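Side-chain contact in type-2Ba cytolytic delta-endotoxin (Bacillus thuringiensis serovar israelensis, PDB 2RCI), which probably kills the larvae of dipteran insects by making pores in the membranes of their midgut epithelial cells: residues Ile106-Thr109 with Phe110-Glu114. Residues are numbered along the deposited sequence; the frame is centred on the assembly and turned at random.
Sequences ITNT and FTNLE
T107 O accepts three hydrogen bonds, from F110 N, T111 N and T111 OG1, where helix 96-110 gives way to the loop before strand 122-127. This helix belongs to one of the two helical layers that enclose the sheet of the cytolytic toxin fold. T111 N reaches T107 O at 2.9 Å, nearly in line with the C=O bond. F110 N also donates to T107 O, at 3.2 Å, from above the carbonyl plane. T111 OG1 donates to T107 O at 2.8 Å, also from out of that plane. Its hydroxyl sits between the backbone N and the carbonyl carbon (chi1 66°), which turns it back toward T107 O and also against T107 CG2. T107 OG1 is hydrogen-bonded to V103 O.

The F110 side chain runs back beside the last turn. Its CB and CG start close to the T109 carbonyl, the preceding peptide. F110 CD2 comes to 3.4 Å from I106 O, which approaches the ring obliquely, and F110 CE2 touches I106 CG2. The tip, F110 CZ, lies 4.0 Å from T109 CG2. That methyl sits over the centre of one ring face in a CH-pi contact. M77 and I81 of helix 74-89 and I160 of strand 150-162 also touch F110, which places the ring between helices and sheet.

On the more exposed side, two asparagine amides meet with their planes 57° apart. N112 ND2 donates to N108 OD1 at 2.7 Å, with the acceptor close to the amide plane of N112.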
loop_
_atom_site.group_PDB
_atom_site.type_symbol
_atom_site.label_atom_id
_atom_site.label_comp_id
_atom_site.label_asym_id
_atom_site.label_seq_id
_atom_site.Cartn_x
_atom_site.Cartn_y
_atom_site.Cartn_z
ATOM N N ILE A 106 0.188 6.672 -3.039
ATOM C CA ILE A 106 1.634 6.708 -2.718
ATOM C C ILE A 106 2.040 8.099 -2.180
ATOM O O ILE A 106 2.782 8.202 -1.202
ATOM C CB ILE A 106 2.534 6.304 -3.896
ATOM C CG1 ILE A 106 2.226 4.892 -4.423
ATOM C CG2 ILE A 106 4.075 6.445 -3.514
ATOM C CD1 ILE A 106 2.881 4.694 -5.840
ATOM N N THR A 107 1.535 9.167 -2.800
ATOM C CA THR A 107 1.832 10.534 -2.348
ATOM C C THR A 107 1.376 10.780 -0.909
ATOM O O THR A 107 2.115 11.363 -0.102
ATOM C CB THR A 107 1.214 11.568 -3.304
ATOM O OG1 THR A 107 1.752 11.335 -4.597
ATOM C CG2 THR A 107 1.548 13.011 -2.853
ATOM N N ASN A 108 0.171 10.309 -0.578
ATOM C CA ASN A 108 -0.340 10.421 0.778
ATOM C C ASN A 108 0.323 9.483 1.805
ATOM O O ASN A 108 0.066 9.597 3.011
ATOM C CB ASN A 108 -1.870 10.262 0.757
ATOM C CG ASN A 108 -2.542 11.447 0.100
ATOM O OD1 ASN A 108 -2.032 12.544 0.167
ATOM N ND2 ASN A 108 -3.686 11.224 -0.551
ATOM N N THR A 109 1.233 8.635 1.343
ATOM C CA THR A 109 2.004 7.756 2.241
ATOM C C THR A 109 3.140 8.576 2.885
ATOM O O THR A 109 3.559 8.291 4.001
ATOM C CB THR A 109 2.593 6.574 1.444
ATOM O OG1 THR A 109 1.526 5.745 0.951
ATOM C CG2 THR A 109 3.595 5.714 2.293
ATOM N N PHE A 110 3.584 9.618 2.170
ATOM C CA PHE A 110 4.781 10.400 2.543
ATOM C C PHE A 110 4.478 11.868 2.839
ATOM O O PHE A 110 5.289 12.560 3.498
ATOM C CB PHE A 110 5.835 10.324 1.430
ATOM C CG PHE A 110 6.315 8.946 1.160
ATOM C CD1 PHE A 110 7.100 8.275 2.112
ATOM C CD2 PHE A 110 5.940 8.277 -0.019
ATOM C CE1 PHE A 110 7.572 6.996 1.879
ATOM C CE2 PHE A 110 6.397 6.937 -0.265
ATOM C CZ PHE A 110 7.231 6.311 0.685
ATOM N N THR A 111 3.358 12.365 2.307
ATOM C CA THR A 111 2.993 13.798 2.416
ATOM C C THR A 111 1.518 13.920 2.838
ATOM O O THR A 111 0.821 12.916 2.947
ATOM C CB THR A 111 3.247 14.607 1.073
ATOM O OG1 THR A 111 2.361 14.147 0.044
ATOM C CG2 THR A 111 4.733 14.512 0.596
ATOM N N ASN A 112 1.050 15.155 3.058
ATOM C CA ASN A 112 -0.259 15.392 3.624
ATOM C C ASN A 112 -0.452 14.552 4.899
ATOM O O ASN A 112 -1.533 14.029 5.117
ATOM C CB ASN A 112 -1.359 15.032 2.627
ATOM C CG ASN A 112 -1.315 15.865 1.376
ATOM O OD1 ASN A 112 -1.221 17.093 1.440
ATOM N ND2 ASN A 112 -1.408 15.202 0.215
ATOM N N LEU A 113 0.606 14.401 5.692
ATOM C CA LEU A 113 0.546 13.535 6.870
ATOM C C LEU A 113 -0.213 14.222 8.007
ATOM O O LEU A 113 -0.831 13.550 8.826
ATOM C CB LEU A 113 1.954 13.101 7.332
ATOM C CG LEU A 113 2.725 12.198 6.362
ATOM C CD1 LEU A 113 4.102 11.859 6.944
ATOM C CD2 LEU A 113 1.889 10.939 6.139
ATOM N N GLU A 114 -0.170 15.560 8.049
ATOM C CA GLU A 114 -0.849 16.297 9.130
ATOM C C GLU A 114 -2.348 15.914 9.281
ATOM O O GLU A 114 -2.741 15.493 10.362
ATOM C CB GLU A 114 -0.595 17.806 9.005
ATOM C CG GLU A 114 -1.175 18.655 10.119
ATOM C CD GLU A 114 -2.445 19.334 9.685
ATOM O OE1 GLU A 114 -3.516 18.698 9.739
ATOM O OE2 GLU A 114 -2.373 20.512 9.271
#